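Local coordinates for protein 6-phosphogluconate dehydratase (Shewanella oneidensis, PDB 2GP4) that probably catalyses the dehydration of 6-phosphogluconate in the Entner-Doudoroff pathway, captured here in a form lacking its iron-sulfur cluster, at residues N303-T317 against L376-V390. Numbering follows the deposited sequence.
Sequences NEKSIVNGIVALLAT and LIKELLDAGLLHEDV
Asn-309 and His-387 each turn CG anti to their own carbonyl carbon (chi1 -79° and -64°), which brings the amide to the backbone of His-387 and the imidazole ring against helix 304-316. The contact lies in the largely helical N-terminal domain. Helix 372-383 ends in a Schellman motif at Gly-384, and the chain beyond it runs along helix 304-316. The Asn-309 amide grips one residue twice. OD1 accepts from His-387 N at 2.8 Å. ND2 donates to His-387 O at 2.9 Å and lies in the plane of that carbonyl, on a lone pair of O. A leucine here would probably leave the N-H and C=O of buried His-387 without these mates. Lys-305 CG sits over one face of the His-387 ring, a CH-pi contact 3.9 Å from the centroid. Its NE2 is hydrogen-bonded to Thr-29 OG1 of helix 23-51. The Lys-305 chain bends at its end, and NZ forms a long salt bridge with Asp-389 OD2 (3.5 Å). Apolar side chains continue the contact: Val-312 CG2 packs against Leu-386 CD2, and Ala-316 CB meets Leu-380 CD1 at 4.0 Å. Farther along, Thr-317 CG2 rests against both methyls of Leu-376, 3.8 Å from CD1 and from CD2.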
ATOM      1  N   ASN A 303      -7.295 -13.482   4.013  1.00 20.16           N
ATOM      2  CA  ASN A 303      -6.544 -14.637   4.498  1.00 20.13           C
ATOM      3  C   ASN A 303      -5.129 -14.564   3.951  1.00 20.04           C
ATOM      4  O   ASN A 303      -4.807 -13.627   3.220  1.00 20.45           O
ATOM      5  CB  ASN A 303      -7.222 -15.961   4.108  1.00 19.91           C
ATOM      6  CG  ASN A 303      -7.355 -16.135   2.603  1.00 20.05           C
ATOM      7  OD1 ASN A 303      -6.361 -16.196   1.879  1.00 21.66           O
ATOM      8  ND2 ASN A 303      -8.585 -16.226   2.130  1.00 19.33           N
ATOM      9  N   GLU A 304      -4.299 -15.543   4.299  1.00 19.69           N
ATOM     10  CA  GLU A 304      -2.894 -15.556   3.901  1.00 19.68           C
ATOM     11  C   GLU A 304      -2.702 -15.474   2.382  1.00 19.51           C
ATOM     12  O   GLU A 304      -1.866 -14.705   1.903  1.00 19.31           O
ATOM     13  CB  GLU A 304      -2.175 -16.781   4.474  1.00 19.76           C
ATOM     14  CG  GLU A 304      -2.241 -16.906   6.006  1.00 20.62           C
ATOM     15  CD  GLU A 304      -3.333 -17.857   6.506  1.00 21.53           C
ATOM     16  OE1 GLU A 304      -4.455 -17.853   5.961  1.00 20.88           O
ATOM     17  OE2 GLU A 304      -3.062 -18.612   7.465  1.00 22.44           O
ATOM     18  N   LYS A 305      -3.487 -16.248   1.637  1.00 19.48           N
ATOM     19  CA  LYS A 305      -3.386 -16.272   0.176  1.00 19.47           C
ATOM     20  C   LYS A 305      -3.808 -14.946  -0.453  1.00 19.31           C
ATOM     21  O   LYS A 305      -3.181 -14.479  -1.412  1.00 18.89           O
ATOM     22  CB  LYS A 305      -4.236 -17.396  -0.411  1.00 19.56           C
ATOM     23  CG  LYS A 305      -3.713 -18.794  -0.149  1.00 20.72           C
ATOM     24  CD  LYS A 305      -4.765 -19.818  -0.503  1.00 21.61           C
ATOM     25  CE  LYS A 305      -4.433 -21.176   0.079  1.00 24.14           C
ATOM     26  NZ  LYS A 305      -3.373 -21.877  -0.704  1.00 25.32           N
ATOM     27  N   SER A 306      -4.875 -14.350   0.081  1.00 19.15           N
ATOM     28  CA  SER A 306      -5.404 -13.111  -0.485  1.00 19.05           C
ATOM     29  C   SER A 306      -4.504 -11.926  -0.135  1.00 18.60           C
ATOM     30  O   SER A 306      -4.348 -11.007  -0.935  1.00 18.49           O
ATOM     31  CB  SER A 306      -6.862 -12.876  -0.073  1.00 18.94           C
ATOM     32  OG  SER A 306      -7.006 -12.812   1.333  1.00 19.70           O
ATOM     33  N   ILE A 307      -3.901 -11.975   1.051  1.00 18.33           N
ATOM     34  CA  ILE A 307      -2.875 -11.010   1.448  1.00 18.19           C
ATOM     35  C   ILE A 307      -1.653 -11.083   0.526  1.00 18.05           C
ATOM     36  O   ILE A 307      -1.191 -10.055   0.010  1.00 17.86           O
ATOM     37  CB  ILE A 307      -2.474 -11.178   2.939  1.00 18.28           C
ATOM     38  CG1 ILE A 307      -3.582 -10.637   3.854  1.00 18.46           C
ATOM     39  CG2 ILE A 307      -1.138 -10.487   3.248  1.00 18.44           C
ATOM     40  CD1 ILE A 307      -3.875  -9.139   3.695  1.00 17.31           C
ATOM     41  N   VAL A 308      -1.143 -12.293   0.308  1.00 18.01           N
ATOM     42  CA  VAL A 308      -0.040 -12.498  -0.635  1.00 18.10           C
ATOM     43  C   VAL A 308      -0.418 -11.960  -2.027  1.00 18.09           C
ATOM     44  O   VAL A 308       0.368 -11.252  -2.652  1.00 18.19           O
ATOM     45  CB  VAL A 308       0.401 -13.985  -0.694  1.00 18.23           C
ATOM     46  CG1 VAL A 308       1.260 -14.270  -1.929  1.00 18.23           C
ATOM     47  CG2 VAL A 308       1.149 -14.371   0.576  1.00 18.11           C
ATOM     48  N   ASN A 309      -1.632 -12.278  -2.477  1.00 18.04           N
ATOM     49  CA  ASN A 309      -2.166 -11.787  -3.746  1.00 18.14           C
ATOM     50  C   ASN A 309      -2.107 -10.262  -3.835  1.00 18.27           C
ATOM     51  O   ASN A 309      -1.760  -9.704  -4.880  1.00 18.29           O
ATOM     52  CB  ASN A 309      -3.611 -12.282  -3.968  1.00 17.93           C
ATOM     53  CG  ASN A 309      -3.682 -13.744  -4.459  1.00 17.91           C
ATOM     54  OD1 ASN A 309      -2.660 -14.419  -4.610  1.00 15.65           O
ATOM     55  ND2 ASN A 309      -4.904 -14.226  -4.715  1.00 16.43           N
ATOM     56  N   GLY A 310      -2.439  -9.602  -2.728  1.00 18.38           N
ATOM     57  CA  GLY A 310      -2.408  -8.149  -2.648  1.00 18.55           C
ATOM     58  C   GLY A 310      -1.003  -7.622  -2.799  1.00 18.79           C
ATOM     59  O   GLY A 310      -0.785  -6.618  -3.474  1.00 19.46           O
ATOM     60  N   ILE A 311      -0.044  -8.305  -2.180  1.00 18.89           N
ATOM     61  CA  ILE A 311       1.356  -7.913  -2.267  1.00 18.93           C
ATOM     62  C   ILE A 311       1.900  -8.054  -3.692  1.00 19.25           C
ATOM     63  O   ILE A 311       2.569  -7.142  -4.187  1.00 19.00           O
ATOM     64  CB  ILE A 311       2.242  -8.692  -1.270  1.00 18.97           C
ATOM     65  CG1 ILE A 311       1.831  -8.382   0.173  1.00 18.82           C
ATOM     66  CG2 ILE A 311       3.722  -8.361  -1.495  1.00 18.64           C
ATOM     67  CD1 ILE A 311       2.578  -9.225   1.235  1.00 18.79           C
ATOM     68  N   VAL A 312       1.621  -9.181  -4.352  1.00 19.73           N
ATOM     69  CA  VAL A 312       2.166  -9.392  -5.706  1.00 20.34           C
ATOM     70  C   VAL A 312       1.579  -8.387  -6.716  1.00 20.39           C
ATOM     71  O   VAL A 312       2.282  -7.923  -7.615  1.00 20.66           O
ATOM     72  CB  VAL A 312       2.095 -10.882  -6.221  1.00 20.23           C
ATOM     73  CG1 VAL A 312       2.258 -11.892  -5.084  1.00 20.20           C
ATOM     74  CG2 VAL A 312       0.837 -11.145  -6.989  1.00 20.66           C
ATOM     75  N   ALA A 313       0.304  -8.040  -6.536  1.00 20.24           N
ATOM     76  CA  ALA A 313      -0.355  -7.028  -7.359  1.00 20.45           C
ATOM     77  C   ALA A 313       0.236  -5.644  -7.107  1.00 20.46           C
ATOM     78  O   ALA A 313       0.424  -4.867  -8.041  1.00 20.43           O
ATOM     79  CB  ALA A 313      -1.834  -7.013  -7.088  1.00 20.23           C
ATOM     80  N   LEU A 314       0.509  -5.347  -5.838  1.00 20.34           N
ATOM     81  CA  LEU A 314       1.255  -4.150  -5.460  1.00 20.52           C
ATOM     82  C   LEU A 314       2.615  -4.099  -6.157  1.00 20.17           C
ATOM     83  O   LEU A 314       3.029  -3.044  -6.635  1.00 20.33           O
ATOM     84  CB  LEU A 314       1.427  -4.101  -3.940  1.00 20.77           C
ATOM     85  CG  LEU A 314       2.028  -2.887  -3.219  1.00 21.70           C
ATOM     86  CD1 LEU A 314       3.557  -2.924  -3.179  1.00 22.72           C
ATOM     87  CD2 LEU A 314       1.509  -1.569  -3.785  1.00 22.60           C
ATOM     88  N   LEU A 315       3.291  -5.246  -6.226  1.00 19.87           N
ATOM     89  CA  LEU A 315       4.605  -5.348  -6.865  1.00 19.49           C
ATOM     90  C   LEU A 315       4.538  -5.282  -8.395  1.00 19.50           C
ATOM     91  O   LEU A 315       5.333  -4.583  -9.020  1.00 19.59           O
ATOM     92  CB  LEU A 315       5.337  -6.615  -6.402  1.00 19.30           C
ATOM     93  CG  LEU A 315       5.810  -6.664  -4.940  1.00 19.12           C
ATOM     94  CD1 LEU A 315       6.025  -8.100  -4.482  1.00 17.85           C
ATOM     95  CD2 LEU A 315       7.077  -5.829  -4.726  1.00 18.24           C
ATOM     96  N   ALA A 316       3.586  -6.002  -8.992  1.00 19.45           N
ATOM     97  CA  ALA A 316       3.416  -6.018 -10.450  1.00 19.55           C
ATOM     98  C   ALA A 316       2.947  -4.677 -11.029  1.00 19.78           C
ATOM     99  O   ALA A 316       3.145  -4.408 -12.224  1.00 19.90           O
ATOM    100  CB  ALA A 316       2.469  -7.157 -10.880  1.00 19.24           C
ATOM    101  N   THR A 317       2.331  -3.842 -10.193  1.00 19.69           N
ATOM    102  CA  THR A 317       1.827  -2.552 -10.651  1.00 20.10           C
ATOM    103  C   THR A 317       2.731  -1.372 -10.294  1.00 20.20           C
ATOM    104  O   THR A 317       2.428  -0.238 -10.640  1.00 20.11           O
ATOM    105  CB  THR A 317       0.400  -2.266 -10.120  1.00 20.29           C
ATOM    106  OG1 THR A 317       0.418  -2.262  -8.690  1.00 20.12           O
ATOM    107  CG2 THR A 317      -0.607  -3.306 -10.639  1.00 19.41           C
ATOM    108  N   LEU A 376      -4.152  -7.794 -16.079  1.00 23.62           N
ATOM    109  CA  LEU A 376      -3.095  -8.004 -15.096  1.00 23.42           C
ATOM    110  C   LEU A 376      -3.338  -9.276 -14.291  1.00 23.16           C
ATOM    111  O   LEU A 376      -2.425 -10.073 -14.082  1.00 22.91           O
ATOM    112  CB  LEU A 376      -3.011  -6.811 -14.139  1.00 23.45           C
ATOM    113  CG  LEU A 376      -1.772  -6.724 -13.249  1.00 23.71           C
ATOM    114  CD1 LEU A 376      -0.939  -5.535 -13.670  1.00 24.37           C
ATOM    115  CD2 LEU A 376      -2.180  -6.592 -11.796  1.00 24.23           C
ATOM    116  N   ILE A 377      -4.580  -9.456 -13.847  1.00 22.96           N
ATOM    117  CA  ILE A 377      -4.941 -10.592 -13.003  1.00 22.56           C
ATOM    118  C   ILE A 377      -4.892 -11.909 -13.778  1.00 22.29           C
ATOM    119  O   ILE A 377      -4.467 -12.917 -13.232  1.00 22.20           O
ATOM    120  CB  ILE A 377      -6.285 -10.355 -12.264  1.00 22.52           C
ATOM    121  CG1 ILE A 377      -6.077  -9.321 -11.147  1.00 22.10           C
ATOM    122  CG2 ILE A 377      -6.848 -11.651 -11.688  1.00 22.23           C
ATOM    123  CD1 ILE A 377      -7.346  -8.880 -10.443  1.00 22.44           C
ATOM    124  N   LYS A 378      -5.285 -11.891 -15.049  1.00 22.19           N
ATOM    125  CA  LYS A 378      -5.188 -13.092 -15.882  1.00 22.21           C
ATOM    126  C   LYS A 378      -3.730 -13.526 -16.067  1.00 22.08           C
ATOM    127  O   LYS A 378      -3.402 -14.704 -15.895  1.00 21.98           O
ATOM    128  CB  LYS A 378      -5.863 -12.891 -17.240  1.00 22.30           C
ATOM    129  CG  LYS A 378      -5.769 -14.114 -18.148  1.00 22.90           C
ATOM    130  CD  LYS A 378      -6.164 -13.812 -19.581  1.00 23.63           C
ATOM    131  CE  LYS A 378      -6.160 -15.084 -20.416  1.00 23.73           C
ATOM    132  NZ  LYS A 378      -4.779 -15.493 -20.770  1.00 24.93           N
ATOM    133  N   GLU A 379      -2.873 -12.562 -16.403  1.00 21.77           N
ATOM    134  CA  GLU A 379      -1.438 -12.794 -16.568  1.00 21.81           C
ATOM    135  C   GLU A 379      -0.792 -13.391 -15.322  1.00 21.75           C
ATOM    136  O   GLU A 379      -0.056 -14.382 -15.409  1.00 21.80           O
ATOM    137  CB  GLU A 379      -0.723 -11.497 -16.944  1.00 21.58           C
ATOM    138  CG  GLU A 379      -0.941 -11.072 -18.379  1.00 22.40           C
ATOM    139  CD  GLU A 379      -0.261 -12.002 -19.360  1.00 23.08           C
ATOM    140  OE1 GLU A 379       0.973 -12.171 -19.258  1.00 23.06           O
ATOM    141  OE2 GLU A 379      -0.960 -12.566 -20.229  1.00 23.36           O
ATOM    142  N   LEU A 380      -1.067 -12.791 -14.166  1.00 21.32           N
ATOM    143  CA  LEU A 380      -0.471 -13.262 -12.927  1.00 21.24           C
ATOM    144  C   LEU A 380      -0.996 -14.654 -12.554  1.00 21.18           C
ATOM    145  O   LEU A 380      -0.217 -15.527 -12.160  1.00 21.19           O
ATOM    146  CB  LEU A 380      -0.669 -12.243 -11.801  1.00 21.10           C
ATOM    147  CG  LEU A 380       0.013 -10.882 -12.006  1.00 20.73           C
ATOM    148  CD1 LEU A 380      -0.542  -9.859 -11.024  1.00 19.81           C
ATOM    149  CD2 LEU A 380       1.542 -10.972 -11.908  1.00 20.26           C
ATOM    150  N   LEU A 381      -2.304 -14.851 -12.708  1.00 20.86           N
ATOM    151  CA  LEU A 381      -2.925 -16.168 -12.594  1.00 20.92           C
ATOM    152  C   LEU A 381      -2.265 -17.211 -13.504  1.00 21.01           C
ATOM    153  O   LEU A 381      -1.842 -18.268 -13.027  1.00 20.88           O
ATOM    154  CB  LEU A 381      -4.427 -16.080 -12.889  1.00 20.87           C
ATOM    155  CG  LEU A 381      -5.486 -16.220 -11.784  1.00 20.77           C
ATOM    156  CD1 LEU A 381      -4.909 -16.189 -10.375  1.00 20.78           C
ATOM    157  CD2 LEU A 381      -6.613 -15.203 -11.936  1.00 18.86           C
ATOM    158  N   ASP A 382      -2.164 -16.906 -14.802  1.00 21.08           N
ATOM    159  CA  ASP A 382      -1.538 -17.809 -15.776  1.00 21.18           C
ATOM    160  C   ASP A 382      -0.114 -18.197 -15.375  1.00 20.99           C
ATOM    161  O   ASP A 382       0.307 -19.327 -15.611  1.00 20.91           O
ATOM    162  CB  ASP A 382      -1.502 -17.191 -17.183  1.00 21.21           C
ATOM    163  CG  ASP A 382      -2.874 -17.085 -17.825  1.00 21.82           C
ATOM    164  OD1 ASP A 382      -3.858 -17.649 -17.288  1.00 22.15           O
ATOM    165  OD2 ASP A 382      -2.963 -16.412 -18.880  1.00 22.19           O
ATOM    166  N   ALA A 383       0.615 -17.258 -14.776  1.00 20.74           N
ATOM    167  CA  ALA A 383       2.014 -17.481 -14.409  1.00 20.80           C
ATOM    168  C   ALA A 383       2.179 -18.220 -13.079  1.00 20.76           C
ATOM    169  O   ALA A 383       3.283 -18.643 -12.729  1.00 21.16           O
ATOM    170  CB  ALA A 383       2.780 -16.159 -14.392  1.00 20.37           C
ATOM    171  N   GLY A 384       1.081 -18.383 -12.348  1.00 20.60           N
ATOM    172  CA  GLY A 384       1.122 -18.970 -11.015  1.00 20.28           C
ATOM    173  C   GLY A 384       1.620 -17.970  -9.991  1.00 20.31           C
ATOM    174  O   GLY A 384       2.222 -18.348  -8.983  1.00 20.25           O
ATOM    175  N   LEU A 385       1.369 -16.687 -10.246  1.00 20.29           N
ATOM    176  CA  LEU A 385       1.810 -15.631  -9.337  1.00 20.28           C
ATOM    177  C   LEU A 385       0.703 -15.146  -8.397  1.00 20.43           C
ATOM    178  O   LEU A 385       0.985 -14.490  -7.388  1.00 20.65           O
ATOM    179  CB  LEU A 385       2.467 -14.474 -10.107  1.00 20.17           C
ATOM    180  CG  LEU A 385       3.779 -14.840 -10.818  1.00 20.05           C
ATOM    181  CD1 LEU A 385       4.178 -13.789 -11.832  1.00 18.79           C
ATOM    182  CD2 LEU A 385       4.921 -15.123  -9.836  1.00 19.97           C
ATOM    183  N   LEU A 386      -0.543 -15.476  -8.725  1.00 20.35           N
ATOM    184  CA  LEU A 386      -1.668 -15.241  -7.825  1.00 20.63           C
ATOM    185  C   LEU A 386      -2.340 -16.549  -7.472  1.00 20.97           C
ATOM    186  O   LEU A 386      -2.546 -17.398  -8.342  1.00 21.29           O
ATOM    187  CB  LEU A 386      -2.711 -14.313  -8.460  1.00 20.51           C
ATOM    188  CG  LEU A 386      -2.398 -12.838  -8.699  1.00 20.11           C
ATOM    189  CD1 LEU A 386      -3.472 -12.212  -9.579  1.00 19.51           C
ATOM    190  CD2 LEU A 386      -2.276 -12.102  -7.383  1.00 19.31           C
ATOM    191  N   HIS A 387      -2.691 -16.706  -6.200  1.00 21.28           N
ATOM    192  CA  HIS A 387      -3.505 -17.839  -5.759  1.00 21.46           C
ATOM    193  C   HIS A 387      -4.911 -17.722  -6.335  1.00 21.66           C
ATOM    194  O   HIS A 387      -5.575 -16.706  -6.147  1.00 21.78           O
ATOM    195  CB  HIS A 387      -3.569 -17.888  -4.229  1.00 21.44           C
ATOM    196  CG  HIS A 387      -2.246 -18.140  -3.573  1.00 21.36           C
ATOM    197  ND1 HIS A 387      -1.672 -19.393  -3.509  1.00 21.35           N
ATOM    198  CD2 HIS A 387      -1.389 -17.303  -2.943  1.00 20.98           C
ATOM    199  CE1 HIS A 387      -0.519 -19.317  -2.869  1.00 21.36           C
ATOM    200  NE2 HIS A 387      -0.325 -18.059  -2.512  1.00 21.50           N
ATOM    201  N   GLU A 388      -5.356 -18.759  -7.041  1.00 22.20           N
ATOM    202  CA  GLU A 388      -6.684 -18.777  -7.652  1.00 22.43           C
ATOM    203  C   GLU A 388      -7.748 -19.288  -6.690  1.00 22.34           C
ATOM    204  O   GLU A 388      -8.920 -18.897  -6.773  1.00 22.26           O
ATOM    205  CB  GLU A 388      -6.692 -19.652  -8.906  1.00 22.62           C
ATOM    206  CG  GLU A 388      -7.898 -19.386  -9.805  1.00 24.53           C
ATOM    207  CD  GLU A 388      -8.203 -20.520 -10.754  1.00 27.70           C
ATOM    208  OE1 GLU A 388      -7.305 -20.910 -11.543  1.00 29.15           O
ATOM    209  OE2 GLU A 388      -9.355 -21.010 -10.722  1.00 28.56           O
ATOM    210  N   ASP A 389      -7.330 -20.169  -5.788  1.00 22.18           N
ATOM    211  CA  ASP A 389      -8.240 -20.875  -4.897  1.00 22.14           C
ATOM    212  C   ASP A 389      -8.584 -20.024  -3.676  1.00 22.16           C
ATOM    213  O   ASP A 389      -8.222 -20.356  -2.543  1.00 22.24           O
ATOM    214  CB  ASP A 389      -7.634 -22.225  -4.484  1.00 22.01           C
ATOM    215  CG  ASP A 389      -6.256 -22.081  -3.857  1.00 21.92           C
ATOM    216  OD1 ASP A 389      -5.444 -21.258  -4.336  1.00 22.62           O
ATOM    217  OD2 ASP A 389      -5.987 -22.784  -2.873  1.00 22.09           O
ATOM    218  N   VAL A 390      -9.283 -18.922  -3.920  1.00 22.30           N
ATOM    219  CA  VAL A 390      -9.723 -18.030  -2.848  1.00 22.60           C
ATOM    220  C   VAL A 390     -11.216 -17.727  -2.953  1.00 23.10           C
ATOM    221  O   VAL A 390     -11.789 -17.724  -4.054  1.00 23.13           O
ATOM    222  CB  VAL A 390      -8.911 -16.690  -2.819  1.00 22.66           C
ATOM    223  CG1 VAL A 390      -7.498 -16.919  -2.286  1.00 21.94           C
ATOM    224  CG2 VAL A 390      -8.873 -16.036  -4.196  1.00 22.16           C
TER